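Local coordinates for Iron(3+)-hydroxamate-binding protein FhuD (Bacillus subtilis subsp. subtilis, PDB 3G9Q) that binds iron(3+)-hydroxamate complexes such as ferrichrome and hands them to the membrane permease of the FhuCBGD ABC transporter, at residues I148-Q152 against R167-Y173. Sequence-based numbering, arbitrary orientation.
Sequences ISIMQ and RGGSIIY
Strand 148-152 and helix 169-173 run nearly antiparallel, at 169°, with their axes 10.0 Å apart at closest approach, and Ile148 lies across from Ile172, Ile150 from Gly169. One hydrogen bond joins them. The hydroxyl OH of Tyr173 donates to the backbone O of Ile148, which sits at the ring edge, in the ring plane. Next to this bond the contact is apolar. CD1 of Ile148 meets CG2 of Ile172, and the same CG2 lies over the rim of one face of the Tyr173 ring. With CG1 anti to the carbonyl carbon (chi1 -58°) and an extended chi2, Ile150 reaches toward the start of the helix. Ile150 CD1 lies 3.9 Å from Gly169 CA. It also touches Tyr173 CE1. Gly168 is the N-cap residue, and its O accepts from Ile172 N in the first turn. The strand is the middle one of a mixed five-stranded sheet in one lobe of this family 8 solute-binding protein. The helix packs on that sheet, and Ile172 also touches Ile265 of helix 255-270. Just before the N-cap, Arg167 crosses Gln152 at about a right angle, the amide and guanidinium planes 70° apart. Gln152 OE1 lies 2.8 Å from Arg167 NE, but the angle is too poor for a hydrogen bond. With CG anti to the carbonyl carbon, Arg167 CG comes 3.6 Å from Gln152 CD; the bend at chi2 then turns CD and NE across the amide oxygen. An alanine in place of Arg167 would lack this chain and is likely to leave the Gln152 amide less covered and without the nearby positive charge.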
ATOM      1  N   ILE A 148       1.781  18.762   1.239  1.00 41.79           N
ATOM      2  CA  ILE A 148       0.863  17.827   0.637  1.00 36.25           C
ATOM      3  C   ILE A 148       0.089  17.070   1.700  1.00 38.23           C
ATOM      4  O   ILE A 148       0.648  16.683   2.722  1.00 42.96           O
ATOM      5  CB  ILE A 148       1.619  16.860  -0.286  1.00 47.65           C
ATOM      6  CG1 ILE A 148       0.812  15.579  -0.462  1.00 47.65           C
ATOM      7  CG2 ILE A 148       3.010  16.591   0.251  1.00 41.11           C
ATOM      8  CD1 ILE A 148       0.890  14.479   0.638  1.00 72.95           C
ATOM      9  N   SER A 149      -1.206  16.878   1.460  1.00 31.89           N
ATOM     10  CA  SER A 149      -2.073  16.179   2.403  1.00 26.28           C
ATOM     11  C   SER A 149      -2.524  14.844   1.871  1.00 29.88           C
ATOM     12  O   SER A 149      -2.522  14.606   0.666  1.00 30.68           O
ATOM     13  CB  SER A 149      -3.343  16.990   2.690  1.00 32.59           C
ATOM     14  OG  SER A 149      -3.068  18.311   3.082  1.00 33.09           O
ATOM     15  N   ILE A 150      -2.920  13.968   2.780  1.00 31.14           N
ATOM     16  CA  ILE A 150      -3.458  12.682   2.374  1.00 42.14           C
ATOM     17  C   ILE A 150      -4.691  12.432   3.223  1.00 52.60           C
ATOM     18  O   ILE A 150      -4.604  12.369   4.454  1.00 57.13           O
ATOM     19  CB  ILE A 150      -2.490  11.526   2.592  1.00 41.34           C
ATOM     20  CG1 ILE A 150      -1.191  11.785   1.815  1.00 36.20           C
ATOM     21  CG2 ILE A 150      -3.171  10.225   2.141  1.00 22.86           C
ATOM     22  CD1 ILE A 150      -0.033  10.859   2.175  1.00 35.76           C
HETATM   23  N   MSE A 151      -5.846  12.309   2.579  1.00 46.73           N
HETATM   24  CA  MSE A 151      -7.060  12.069   3.334  1.00 54.09           C
HETATM   25  C   MSE A 151      -8.135  11.270   2.629  1.00 51.75           C
HETATM   26  O   MSE A 151      -8.302  11.346   1.412  1.00 44.15           O
HETATM   27  CB  MSE A 151      -7.634  13.398   3.861  1.00 57.63           C
HETATM   28  CG  MSE A 151      -7.611  14.589   2.896  1.00 68.23           C
HETATM   29 SE   MSE A 151      -8.020  16.369   3.721  1.00 87.40          SE
HETATM   30  CE  MSE A 151      -6.257  16.837   4.473  1.00 75.47           C
ATOM     31  N   GLN A 152      -8.844  10.468   3.416  1.00 56.07           N
ATOM     32  CA  GLN A 152      -9.925   9.650   2.884  1.00 58.59           C
ATOM     33  C   GLN A 152     -11.200   9.913   3.643  1.00 53.76           C
ATOM     34  O   GLN A 152     -11.187  10.213   4.836  1.00 50.57           O
ATOM     35  CB  GLN A 152      -9.585   8.165   2.957  1.00 64.97           C
ATOM     36  CG  GLN A 152      -8.384   7.776   2.125  1.00 61.24           C
ATOM     37  CD  GLN A 152      -8.121   6.297   2.183  1.00 57.27           C
ATOM     38  OE1 GLN A 152      -7.893   5.734   3.256  1.00 48.53           O
ATOM     39  NE2 GLN A 152      -8.161   5.652   1.027  1.00 58.40           N
ATOM     40  N   ARG A 167      -1.651   4.337   2.612  1.00 44.82           N
ATOM     41  CA  ARG A 167      -2.178   5.364   1.713  1.00 42.46           C
ATOM     42  C   ARG A 167      -1.086   6.296   1.164  1.00 46.12           C
ATOM     43  O   ARG A 167      -1.298   7.501   0.995  1.00 33.08           O
ATOM     44  CB  ARG A 167      -3.274   6.182   2.399  1.00 48.48           C
ATOM     45  CG  ARG A 167      -4.607   5.459   2.537  1.00 37.10           C
ATOM     46  CD  ARG A 167      -4.659   4.611   3.786  1.00 53.70           C
ATOM     47  NE  ARG A 167      -5.923   3.884   3.899  1.00 64.35           N
ATOM     48  CZ  ARG A 167      -6.342   3.276   5.005  1.00 60.23           C
ATOM     49  NH1 ARG A 167      -5.599   3.304   6.103  1.00 53.63           N
ATOM     50  NH2 ARG A 167      -7.505   2.640   5.012  1.00 51.11           N
ATOM     51  N   GLY A 168       0.079   5.714   0.875  1.00 52.64           N
ATOM     52  CA  GLY A 168       1.190   6.473   0.326  1.00 42.48           C
ATOM     53  C   GLY A 168       1.884   7.374   1.323  1.00 44.37           C
ATOM     54  O   GLY A 168       2.721   8.195   0.946  1.00 43.53           O
ATOM     55  N   GLY A 169       1.535   7.217   2.598  1.00 36.04           N
ATOM     56  CA  GLY A 169       2.131   8.026   3.643  1.00 39.41           C
ATOM     57  C   GLY A 169       3.638   7.900   3.745  1.00 40.83           C
ATOM     58  O   GLY A 169       4.340   8.905   3.688  1.00 35.20           O
ATOM     59  N   SER A 170       4.155   6.681   3.883  1.00 42.07           N
ATOM     60  CA  SER A 170       5.597   6.514   4.006  1.00 47.25           C
ATOM     61  C   SER A 170       6.299   6.924   2.717  1.00 50.73           C
ATOM     62  O   SER A 170       7.457   7.338   2.748  1.00 48.25           O
ATOM     63  CB  SER A 170       5.966   5.065   4.379  1.00 51.47           C
ATOM     64  OG  SER A 170       5.938   4.182   3.263  1.00 60.04           O
ATOM     65  N   ILE A 171       5.598   6.831   1.589  1.00 51.19           N
ATOM     66  CA  ILE A 171       6.195   7.203   0.302  1.00 53.94           C
ATOM     67  C   ILE A 171       6.411   8.719   0.234  1.00 59.79           C
ATOM     68  O   ILE A 171       7.528   9.224   0.018  1.00 56.18           O
ATOM     69  CB  ILE A 171       5.281   6.814  -0.914  1.00 50.74           C
ATOM     70  CG1 ILE A 171       4.525   5.508  -0.636  1.00 60.14           C
ATOM     71  CG2 ILE A 171       6.122   6.671  -2.164  1.00 26.08           C
ATOM     72  CD1 ILE A 171       5.373   4.243  -0.337  1.00 71.55           C
ATOM     73  N   ILE A 172       5.308   9.431   0.428  1.00 56.75           N
ATOM     74  CA  ILE A 172       5.262  10.884   0.363  1.00 50.98           C
ATOM     75  C   ILE A 172       6.023  11.660   1.436  1.00 50.36           C
ATOM     76  O   ILE A 172       6.712  12.642   1.128  1.00 47.46           O
ATOM     77  CB  ILE A 172       3.798  11.335   0.338  1.00 40.60           C
ATOM     78  CG1 ILE A 172       3.196  10.913  -1.012  1.00 27.59           C
ATOM     79  CG2 ILE A 172       3.700  12.808   0.627  1.00 27.27           C
ATOM     80  CD1 ILE A 172       3.580  11.808  -2.180  1.00 70.66           C
ATOM     81  N   TYR A 173       5.924  11.221   2.684  1.00 37.67           N
ATOM     82  CA  TYR A 173       6.588  11.948   3.740  1.00 38.59           C
ATOM     83  C   TYR A 173       7.980  11.476   4.115  1.00 41.67           C
ATOM     84  O   TYR A 173       8.683  12.190   4.821  1.00 47.04           O
ATOM     85  CB  TYR A 173       5.686  11.993   4.974  1.00 35.89           C
ATOM     86  CG  TYR A 173       4.373  12.712   4.744  1.00 46.89           C
ATOM     87  CD1 TYR A 173       3.157  12.075   5.002  1.00 48.17           C
ATOM     88  CD2 TYR A 173       4.337  14.025   4.251  1.00 51.92           C
ATOM     89  CE1 TYR A 173       1.940  12.717   4.777  1.00 44.87           C
ATOM     90  CE2 TYR A 173       3.116  14.678   4.022  1.00 40.47           C
ATOM     91  CZ  TYR A 173       1.928  14.010   4.289  1.00 50.97           C
ATOM     92  OH  TYR A 173       0.721  14.626   4.066  1.00 56.57           O
TER